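Local atomic coordinates of geranylgeranyl pyrophosphate synthase (Corynebacterium glutamicum, PDB entry 3QQV), a protein that probably joins allylic and isopentenyl diphosphates into longer isoprenoid diphosphates, with magnesium as cofactor, as in other members of the FPP/GGPP synthase family. Residues 123-128 / 139-144; 223-228 / 240-245; 250-255 / 335-340. All blocks are in the same frame, centred on the assembly; numbering follows the deposited sequence. Where two conformers were deposited one is given.

Contact 1 of 3, residues 123-128 / 139-144; sequences VHRAVE and DPEHFG
Two carboxylates share one terminal nitrogen of R125: NH1 donates to E128 OE1 at 2.9 Å, one helical turn on, and across the contact to E141 OE1 at 3.2 Å. The second bond is nearly straight (169° at the hydrogen), the first more bent. Both acceptors lie near the guanidinium plane, but E128 OE1 is met on its syn side, and E141 OE1 on its anti side with the donor tilted well out of the carboxylate plane; the E141 carboxylate is turned 66° from the guanidinium. The side chains of E128 and E141 run alongside each other, their oxygens OE2 and OE1 4.0 Å apart; R125 probably offsets that repulsion. R125 also reaches D115 through NE, which fixes the guanidinium further. E128 extends with CG opposite its backbone N (chi1 -172°), which lays CG 3.5 Å from P140 O.

This is a close crossing of helix 123-128 with the start of helix 140-164 in the almost entirely helical prenyl synthase fold, the axes 7.7 Å apart. Having no side chain, G144 lets the backbones come together: its CA lies 3.6 Å from H124 O in a CA-H...O contact. V127 CG1 packs on the same CA and meets F143 CE2 at 4.0 Å, the two side chains crossing nearly at right angles. On the dimer side, the F143 ring makes an edge-to-face contact with Y196 of the second subunit. H124 also touches D109 of the DDxxD motif, whose D108 and D112 bind magnesium.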
loop_
_atom_site.group_PDB
_atom_site.type_symbol
_atom_site.label_atom_id
_atom_site.label_comp_id
_atom_site.label_asym_id
_atom_site.label_seq_id
_atom_site.Cartn_x
_atom_site.Cartn_y
_atom_site.Cartn_z
ATOM N N VAL A 123 -15.163 1.688 -3.489
ATOM C CA VAL A 123 -14.367 2.759 -4.129
ATOM C C VAL A 123 -14.092 2.504 -5.622
ATOM O O VAL A 123 -14.260 3.413 -6.441
ATOM C CB VAL A 123 -13.047 3.076 -3.353
ATOM C CG1 VAL A 123 -12.236 4.177 -4.043
ATOM C CG2 VAL A 123 -13.365 3.517 -1.947
ATOM N N HIS A 124 -13.719 1.271 -5.967
ATOM C CA HIS A 124 -13.489 0.905 -7.369
ATOM C C HIS A 124 -14.760 0.940 -8.219
ATOM O O HIS A 124 -14.697 1.297 -9.398
ATOM C CB HIS A 124 -12.764 -0.441 -7.503
ATOM C CG HIS A 124 -13.559 -1.617 -7.031
ATOM N ND1 HIS A 124 -13.562 -2.034 -5.717
ATOM C CD2 HIS A 124 -14.366 -2.475 -7.702
ATOM C CE1 HIS A 124 -14.342 -3.094 -5.596
ATOM N NE2 HIS A 124 -14.838 -3.384 -6.786
ATOM N N ARG A 125 -15.899 0.588 -7.619
ATOM C CA ARG A 125 -17.189 0.698 -8.303
ATOM C C ARG A 125 -17.598 2.147 -8.498
ATOM O O ARG A 125 -18.166 2.490 -9.531
ATOM C CB ARG A 125 -18.298 -0.069 -7.569
ATOM C CG ARG A 125 -18.259 -1.587 -7.752
ATOM C CD ARG A 125 -18.212 -2.010 -9.215
ATOM N NE ARG A 125 -18.274 -3.466 -9.351
ATOM C CZ ARG A 125 -17.974 -4.142 -10.458
ATOM N NH1 ARG A 125 -17.572 -3.508 -11.555
ATOM N NH2 ARG A 125 -18.069 -5.465 -10.465
ATOM N N ALA A 126 -17.294 2.989 -7.513
ATOM C CA ALA A 126 -17.639 4.413 -7.561
ATOM C C ALA A 126 -16.773 5.197 -8.547
ATOM O O ALA A 126 -17.267 6.107 -9.217
ATOM C CB ALA A 126 -17.568 5.032 -6.171
ATOM N N VAL A 127 -15.489 4.840 -8.629
ATOM C CA VAL A 127 -14.561 5.435 -9.602
ATOM C C VAL A 127 -14.934 5.011 -11.041
ATOM O O VAL A 127 -14.846 5.816 -11.974
ATOM C CB VAL A 127 -13.064 5.119 -9.254
ATOM C CG1 VAL A 127 -12.120 5.532 -10.383
ATOM C CG2 VAL A 127 -12.650 5.830 -7.971
ATOM N N GLU A 128 -15.374 3.759 -11.192
ATOM C CA GLU A 128 -15.894 3.226 -12.462
ATOM C C GLU A 128 -17.097 4.022 -12.991
ATOM O O GLU A 128 -17.214 4.248 -14.197
ATOM C CB GLU A 128 -16.274 1.752 -12.288
ATOM C CG GLU A 128 -16.652 1.017 -13.565
ATOM C CD GLU A 128 -16.911 -0.463 -13.337
ATOM O OE1 GLU A 128 -16.396 -1.022 -12.343
ATOM O OE2 GLU A 128 -17.618 -1.073 -14.165
ATOM N N ASP A 139 -11.029 1.017 -20.515
ATOM C CA ASP A 139 -11.972 0.222 -19.722
ATOM C C ASP A 139 -12.175 0.846 -18.333
ATOM O O ASP A 139 -11.215 0.953 -17.564
ATOM C CB ASP A 139 -11.460 -1.227 -19.609
ATOM C CG ASP A 139 -12.382 -2.132 -18.794
ATOM O OD1 ASP A 139 -13.621 -1.978 -18.864
ATOM O OD2 ASP A 139 -11.857 -3.021 -18.089
ATOM N N PRO A 140 -13.421 1.269 -18.017
ATOM C CA PRO A 140 -13.725 1.936 -16.744
ATOM C C PRO A 140 -13.584 1.030 -15.521
ATOM O O PRO A 140 -13.299 1.525 -14.429
ATOM C CB PRO A 140 -15.189 2.373 -16.912
ATOM C CG PRO A 140 -15.441 2.342 -18.384
ATOM C CD PRO A 140 -14.614 1.207 -18.883
ATOM N N GLU A 141 -13.777 -0.277 -15.713
ATOM C CA GLU A 141 -13.682 -1.259 -14.633
ATOM C C GLU A 141 -12.245 -1.458 -14.154
ATOM O O GLU A 141 -11.989 -1.522 -12.948
ATOM C CB GLU A 141 -14.288 -2.598 -15.061
ATOM C CG GLU A 141 -14.621 -3.520 -13.896
ATOM C CD GLU A 141 -15.262 -4.819 -14.342
ATOM O OE1 GLU A 141 -16.504 -4.931 -14.244
ATOM O OE2 GLU A 141 -14.527 -5.722 -14.796
ATOM N N HIS A 142 -11.320 -1.562 -15.109
ATOM C CA HIS A 142 -9.893 -1.673 -14.818
ATOM C C HIS A 142 -9.350 -0.348 -14.275
ATOM O O HIS A 142 -8.470 -0.349 -13.419
ATOM C CB HIS A 142 -9.122 -2.107 -16.068
ATOM C CG HIS A 142 -7.771 -2.689 -15.779
ATOM N ND1 HIS A 142 -6.621 -1.927 -15.746
ATOM C CD2 HIS A 142 -7.386 -3.962 -15.521
ATOM C CE1 HIS A 142 -5.589 -2.706 -15.474
ATOM N NE2 HIS A 142 -6.025 -3.946 -15.334
ATOM N N PHE A 143 -9.895 0.768 -14.764
ATOM C CA PHE A 143 -9.531 2.109 -14.297
ATOM C C PHE A 143 -9.957 2.350 -12.844
ATOM O O PHE A 143 -9.228 2.985 -12.080
ATOM C CB PHE A 143 -10.139 3.178 -15.214
ATOM C CG PHE A 143 -9.877 4.602 -14.770
ATOM C CD1 PHE A 143 -8.592 5.145 -14.824
ATOM C CD2 PHE A 143 -10.923 5.407 -14.317
ATOM C CE1 PHE A 143 -8.348 6.466 -14.422
ATOM C CE2 PHE A 143 -10.693 6.734 -13.911
ATOM C CZ PHE A 143 -9.403 7.264 -13.970
ATOM N N GLY A 144 -11.137 1.848 -12.484
ATOM C CA GLY A 144 -11.653 1.939 -11.120
ATOM C C GLY A 144 -10.768 1.185 -10.146
ATOM O O GLY A 144 -10.401 1.716 -9.095
#

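Contact 2 of 3, residues 223-228 / 240-245; sequences RPLHLG and DALLHY
L225 lies across both L242 and Y245, at about a right angle to each. Its two methyls divide the work: CD1 sits 3.5 Å from Y245 CD2, near the plane of the ring and at its edge, and equally close to the carbonyl oxygen of L242, while CD2 meets L242 CD2 at 4.2 Å. For Y245 a chi1 of 162° sends the ring away from the backbone N and out toward L225; the hydroxyl beyond is hydrogen-bonded to L361 O and Y69 OH.

One residue further along each helix, L243 slants past H226. Its CD1 lies over one face of the imidazole, and CD2 comes 3.8 Å from H226 CB. The ring's rotation is set from its edge, where R223 NH1 donates to H226 ND1 at 3.2 Å, close to both the ring plane and the guanidinium plane. That bond needs ND1 to act as acceptor. R223 is in turn held by a salt bridge from NH2 to E186 on helix 170-199, while L361 of helix 355-369 touches both L225 and L242.

The pair is a near-antiparallel helical hairpin, 205-231 followed by 236-263, with the segment axes 8.7 Å apart at 161°. No hydrogen bond crosses between the two segments. Leucine methyls, one imidazole face and one phenol edge make the join, so its hold is essentially van der Waals and hydrophobic, with the polar groups tied within their own helix or to third helices.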
loop_
_atom_site.group_PDB
_atom_site.type_symbol
_atom_site.label_atom_id
_atom_site.label_comp_id
_atom_site.label_asym_id
_atom_site.label_seq_id
_atom_site.Cartn_x
_atom_site.Cartn_y
_atom_site.Cartn_z
ATOM N N ARG A 223 -3.849 -5.238 18.907
ATOM C CA ARG A 223 -2.821 -4.230 18.624
ATOM C C ARG A 223 -3.234 -2.761 18.835
ATOM O O ARG A 223 -2.392 -1.972 19.273
ATOM C CB ARG A 223 -2.181 -4.436 17.254
ATOM C CG ARG A 223 -1.509 -5.796 17.055
ATOM C CD ARG A 223 -0.281 -5.955 17.935
ATOM N NE ARG A 223 0.491 -7.137 17.553
ATOM C CZ ARG A 223 1.494 -7.641 18.267
ATOM N NH1 ARG A 223 1.847 -7.074 19.412
ATOM N NH2 ARG A 223 2.141 -8.720 17.835
ATOM N N PRO A 224 -4.493 -2.377 18.515
ATOM C CA PRO A 224 -4.919 -1.023 18.941
ATOM C C PRO A 224 -4.774 -0.787 20.450
ATOM O O PRO A 224 -4.202 0.219 20.850
ATOM C CB PRO A 224 -6.384 -0.978 18.518
ATOM C CG PRO A 224 -6.395 -1.795 17.237
ATOM C CD PRO A 224 -5.423 -2.932 17.499
ATOM N N LEU A 225 -5.244 -1.733 21.265
ATOM C CA LEU A 225 -5.051 -1.685 22.719
ATOM C C LEU A 225 -3.584 -1.577 23.116
ATOM O O LEU A 225 -3.231 -0.769 23.964
ATOM C CB LEU A 225 -5.671 -2.916 23.381
ATOM C CG LEU A 225 -7.189 -2.958 23.536
ATOM C CD1 LEU A 225 -7.595 -4.396 23.820
ATOM C CD2 LEU A 225 -7.650 -2.028 24.640
ATOM N N HIS A 226 -2.744 -2.402 22.492
ATOM C CA HIS A 226 -1.303 -2.395 22.704
ATOM C C HIS A 226 -0.705 -1.024 22.350
ATOM O O HIS A 226 0.081 -0.471 23.116
ATOM C CB HIS A 226 -0.673 -3.521 21.881
ATOM C CG HIS A 226 0.785 -3.740 22.127
ATOM N ND1 HIS A 226 1.536 -4.602 21.355
ATOM C CD2 HIS A 226 1.641 -3.208 23.033
ATOM C CE1 HIS A 226 2.785 -4.597 21.781
ATOM N NE2 HIS A 226 2.875 -3.756 22.793
ATOM N N LEU A 227 -1.104 -0.486 21.204
ATOM C CA LEU A 227 -0.633 0.811 20.742
ATOM C C LEU A 227 -0.947 1.916 21.759
ATOM O O LEU A 227 -0.053 2.661 22.169
ATOM C CB LEU A 227 -1.265 1.137 19.374
ATOM C CG LEU A 227 -0.905 2.488 18.757
ATOM C CD1 LEU A 227 0.574 2.523 18.508
ATOM C CD2 LEU A 227 -1.670 2.720 17.468
ATOM N N GLY A 228 -2.217 2.008 22.149
ATOM C CA GLY A 228 -2.662 2.982 23.150
ATOM C C GLY A 228 -1.923 2.859 24.470
ATOM O O GLY A 228 -1.427 3.857 25.005
ATOM N N ASP A 240 -0.144 -7.170 28.722
ATOM C CA ASP A 240 -0.447 -8.596 28.604
ATOM C C ASP A 240 -1.932 -8.893 28.745
ATOM O O ASP A 240 -2.506 -9.590 27.915
ATOM C CB ASP A 240 0.340 -9.404 29.631
ATOM C CG ASP A 240 0.617 -10.794 29.154
ATOM O OD1 ASP A 240 0.083 -11.750 29.742
ATOM O OD2 ASP A 240 1.358 -10.922 28.168
ATOM N N ALA A 241 -2.548 -8.339 29.784
ATOM C CA ALA A 241 -3.982 -8.495 30.012
ATOM C C ALA A 241 -4.820 -7.932 28.860
ATOM O O ALA A 241 -5.808 -8.552 28.442
ATOM C CB ALA A 241 -4.381 -7.846 31.316
ATOM N N LEU A 242 -4.429 -6.761 28.355
ATOM C CA LEU A 242 -5.114 -6.149 27.213
ATOM C C LEU A 242 -4.944 -6.981 25.932
ATOM O O LEU A 242 -5.889 -7.129 25.149
ATOM C CB LEU A 242 -4.638 -4.702 27.003
ATOM C CG LEU A 242 -4.962 -3.613 28.040
ATOM C CD1 LEU A 242 -4.413 -2.261 27.559
ATOM C CD2 LEU A 242 -6.461 -3.499 28.336
ATOM N N LEU A 243 -3.753 -7.534 25.725
ATOM C CA LEU A 243 -3.506 -8.377 24.546
ATOM C C LEU A 243 -4.297 -9.692 24.606
ATOM O O LEU A 243 -4.810 -10.165 23.587
ATOM C CB LEU A 243 -2.011 -8.657 24.354
ATOM C CG LEU A 243 -1.136 -7.538 23.779
ATOM C CD1 LEU A 243 0.342 -7.904 23.888
ATOM C CD2 LEU A 243 -1.503 -7.216 22.322
ATOM N N HIS A 244 -4.399 -10.261 25.800
ATOM C CA HIS A 244 -5.228 -11.447 26.028
ATOM C C HIS A 244 -6.713 -11.185 25.807
ATOM O O HIS A 244 -7.393 -11.996 25.168
ATOM C CB HIS A 244 -5.002 -12.000 27.427
ATOM C CG HIS A 244 -3.756 -12.812 27.550
ATOM N ND1 HIS A 244 -3.516 -13.922 26.768
ATOM C CD2 HIS A 244 -2.675 -12.672 28.352
ATOM C CE1 HIS A 244 -2.338 -14.428 27.081
ATOM N NE2 HIS A 244 -1.809 -13.693 28.043
ATOM N N TYR A 245 -7.203 -10.059 26.335
ATOM C CA TYR A 245 -8.570 -9.596 26.084
ATOM C C TYR A 245 -8.765 -9.437 24.578
ATOM O O TYR A 245 -9.736 -9.939 24.022
ATOM C CB TYR A 245 -8.840 -8.288 26.857
ATOM C CG TYR A 245 -10.029 -7.453 26.401
ATOM C CD1 TYR A 245 -11.268 -7.524 27.053
ATOM C CD2 TYR A 245 -9.899 -6.556 25.339
ATOM C CE1 TYR A 245 -12.356 -6.716 26.631
ATOM C CE2 TYR A 245 -10.962 -5.775 24.910
ATOM C CZ TYR A 245 -12.180 -5.846 25.556
ATOM O OH TYR A 245 -13.205 -5.045 25.086
#

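Contact 3 of 3, residues 250-255 / 335-340. With DMA (dimethylallyl diphosphate), chain D.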
loop_
_atom_site.group_PDB
_atom_site.type_symbol
_atom_site.label_atom_id
_atom_site.label_comp_id
_atom_site.label_asym_id
_atom_site.label_seq_id
_atom_site.Cartn_x
_atom_site.Cartn_y
_atom_site.Cartn_z
ATOM N N GLY A 250 -11.323 -10.383 19.928
ATOM C CA GLY A 250 -11.057 -10.168 18.497
ATOM C C GLY A 250 -11.458 -11.336 17.615
ATOM O O GLY A 250 -12.043 -11.140 16.542
ATOM N N ILE A 251 -11.160 -12.549 18.070
ATOM C CA ILE A 251 -11.591 -13.762 17.359
ATOM C C ILE A 251 -13.123 -13.879 17.367
ATOM O O ILE A 251 -13.737 -14.081 16.316
ATOM C CB ILE A 251 -10.912 -15.028 17.925
ATOM C CG1 ILE A 251 -9.416 -15.014 17.571
ATOM C CG2 ILE A 251 -11.572 -16.317 17.375
ATOM C CD1 ILE A 251 -8.591 -15.978 18.379
ATOM N N ALA A 252 -13.724 -13.698 18.544
ATOM C CA ALA A 252 -15.181 -13.690 18.700
ATOM C C ALA A 252 -15.847 -12.646 17.803
ATOM O O ALA A 252 -16.875 -12.924 17.176
ATOM C CB ALA A 252 -15.552 -13.474 20.165
ATOM N N PHE A 253 -15.227 -11.468 17.708
ATOM C CA PHE A 253 -15.685 -10.397 16.823
ATOM C C PHE A 253 -15.761 -10.855 15.363
ATOM O O PHE A 253 -16.751 -10.585 14.679
ATOM C CB PHE A 253 -14.764 -9.172 16.965
ATOM C CG PHE A 253 -15.046 -8.057 15.988
ATOM C CD1 PHE A 253 -16.032 -7.116 16.249
ATOM C CD2 PHE A 253 -14.288 -7.921 14.823
ATOM C CE1 PHE A 253 -16.276 -6.062 15.355
ATOM C CE2 PHE A 253 -14.533 -6.881 13.922
ATOM C CZ PHE A 253 -15.531 -5.948 14.193
ATOM N N GLN A 254 -14.721 -11.540 14.894
ATOM C CA GLN A 254 -14.706 -12.074 13.540
ATOM C C GLN A 254 -15.746 -13.170 13.342
ATOM O O GLN A 254 -16.434 -13.186 12.326
ATOM C CB GLN A 254 -13.317 -12.606 13.162
ATOM C CG GLN A 254 -13.196 -13.050 11.696
ATOM C CD GLN A 254 -13.659 -11.991 10.720
ATOM O OE1 GLN A 254 -13.262 -10.836 10.817
ATOM N NE2 GLN A 254 -14.513 -12.376 9.779
ATOM N N LEU A 255 -15.844 -14.080 14.311
ATOM C CA LEU A 255 -16.856 -15.139 14.275
ATOM C C LEU A 255 -18.270 -14.569 14.211
ATOM O O LEU A 255 -19.104 -15.074 13.451
ATOM C CB LEU A 255 -16.699 -16.121 15.447
ATOM C CG LEU A 255 -15.417 -16.959 15.522
ATOM C CD1 LEU A 255 -15.381 -17.784 16.791
ATOM C CD2 LEU A 255 -15.243 -17.851 14.303
ATOM N N GLN A 335 -21.578 -20.810 20.425
ATOM C CA GLN A 335 -20.965 -21.310 21.664
ATOM C C GLN A 335 -19.525 -20.831 21.840
ATOM O O GLN A 335 -19.125 -20.463 22.948
ATOM C CB GLN A 335 -20.988 -22.840 21.719
ATOM C CG GLN A 335 -22.305 -23.446 22.189
ATOM C CD GLN A 335 -22.398 -24.944 21.904
ATOM O OE1 GLN A 335 -23.460 -25.451 21.533
ATOM N NE2 GLN A 335 -21.284 -25.653 22.066
ATOM N N ARG A 336 -18.764 -20.852 20.746
ATOM C CA ARG A 336 -17.384 -20.387 20.735
ATOM C C ARG A 336 -17.302 -18.889 21.022
ATOM O O ARG A 336 -16.468 -18.473 21.812
ATOM C CB ARG A 336 -16.694 -20.738 19.408
ATOM C CG ARG A 336 -16.343 -22.216 19.243
ATOM C CD ARG A 336 -15.295 -22.669 20.254
ATOM N NE ARG A 336 -14.012 -21.991 20.063
ATOM C CZ ARG A 336 -13.215 -21.589 21.049
ATOM N NH1 ARG A 336 -13.566 -21.771 22.317
ATOM N NH2 ARG A 336 -12.067 -20.987 20.765
ATOM N N ILE A 337 -18.199 -18.109 20.416
ATOM C CA ILE A 337 -18.318 -16.665 20.668
ATOM C C ILE A 337 -18.553 -16.382 22.152
ATOM O O ILE A 337 -17.843 -15.566 22.748
ATOM C CB ILE A 337 -19.422 -16.017 19.785
ATOM C CG1 ILE A 337 -18.989 -16.050 18.314
ATOM C CG2 ILE A 337 -19.711 -14.575 20.209
ATOM C CD1 ILE A 337 -20.060 -15.664 17.328
ATOM N N SER A 338 -19.508 -17.104 22.736
ATOM C CA SER A 338 -19.847 -16.950 24.150
ATOM C C SER A 338 -18.681 -17.316 25.065
ATOM O O SER A 338 -18.408 -16.609 26.037
ATOM C CB SER A 338 -21.083 -17.781 24.494
ATOM O OG SER A 338 -22.179 -17.383 23.692
ATOM N N GLN A 339 -17.995 -18.409 24.740
ATOM C CA GLN A 339 -16.841 -18.876 25.495
ATOM C C GLN A 339 -15.709 -17.864 25.451
ATOM O O GLN A 339 -15.114 -17.566 26.478
ATOM C CB GLN A 339 -16.347 -20.217 24.942
ATOM C CG GLN A 339 -17.171 -21.430 25.385
ATOM C CD GLN A 339 -16.935 -22.664 24.511
ATOM O OE1 GLN A 339 -16.199 -22.617 23.521
ATOM N NE2 GLN A 339 -17.572 -23.773 24.875
ATOM N N LEU A 340 -15.435 -17.330 24.258
ATOM C CA LEU A 340 -14.354 -16.370 24.051
ATOM C C LEU A 340 -14.635 -15.003 24.670
ATOM O O LEU A 340 -13.712 -14.341 25.169
ATOM C CB LEU A 340 -14.048 -16.221 22.558
ATOM C CG LEU A 340 -13.397 -17.408 21.832
ATOM C CD1 LEU A 340 -13.590 -17.248 20.332
ATOM C CD2 LEU A 340 -11.924 -17.582 22.177
HETATM C C1 DMA D . -14.104 -4.728 9.015
HETATM O O1 DMA D . -14.174 -4.122 10.292
HETATM C C2 DMA D . -14.495 -6.154 9.163
HETATM C C3 DMA D . -13.630 -7.073 9.529
HETATM C C4 DMA D . -12.226 -6.725 9.814
HETATM C C5 DMA D . -14.102 -8.475 9.680
HETATM P PA DMA D . -15.279 -3.094 10.703
HETATM O O1A DMA D . -14.770 -2.441 11.902
HETATM O O2A DMA D . -16.474 -3.925 10.782
HETATM O O3A DMA D . -15.419 -2.051 9.492
HETATM P PB DMA D . -15.863 -0.536 9.521
HETATM O O1B DMA D . -16.743 -0.441 8.372
HETATM O O2B DMA D . -14.633 0.248 9.359
HETATM O O3B DMA D . -16.467 -0.270 10.824
#
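L340 lies over A252 and spreads between I251 and L255: its CB is 3.9 Å from A252 CB, and its CD1 reaches I251 CG2 at 3.7 Å and L255 CD1 at 4.0 Å. The L255 and L340 side chains cross at about a right angle, whereas I251 meets L340 on a slant. Beside them I337 brings its longer branch across, CG1 lying 3.7 Å from L255 CB. With CG1 beside the backbone N (chi1 -68°), that branch comes round to L255, and the other, CG2, faces A252 CB at 4.3 Å.

The small A252 lets the backbones come together, its CA only 4.8 Å from that of I337. At the outer margin L255 CD1 brushes R336 CB, and the rest of R336 turns back along its own helix, where NH1 donates to Q339 OE1 at 3.0 Å. The join itself is apolar.

The other side of 250-255 faces the cavity that holds dimethylallyl diphosphate. F253 presents its ring edge toward a phosphate oxygen of one of the bound dimethylallyl diphosphates, and Q254 is hydrogen-bonded to T216 and to D258. Helix 236-263 is therefore a wall between substrate and outer layer: helix 205-231 packs against F253, Q254 and L255, helix 329-346 covers the far side nearly antiparallel (154°, axes 8.8 Å apart), and T369 of helix 355-369 touches both A252 and I337.

The three contacts follow one another along the chain. Contacts 2 and 3 are neighbours, centres about 17 Å apart and nearest atoms about 4 Å, because both use helix 236-263: its early turns pair with helix 205-231, its later ones with helix 329-346 from much further on in the sequence. Contact 1 stands on the other side of the chain's centre, its own centre about 38 Å from that of contact 2 and about 36 Å from that of contact 3. The bound dimethylallyl diphosphates and magnesium lie in the helical bundle between, with contact 1 near the DDxxD end and the dimer partner, contact 3 behind a wall of the substrate cavity, and contact 2 away from the annotated sites.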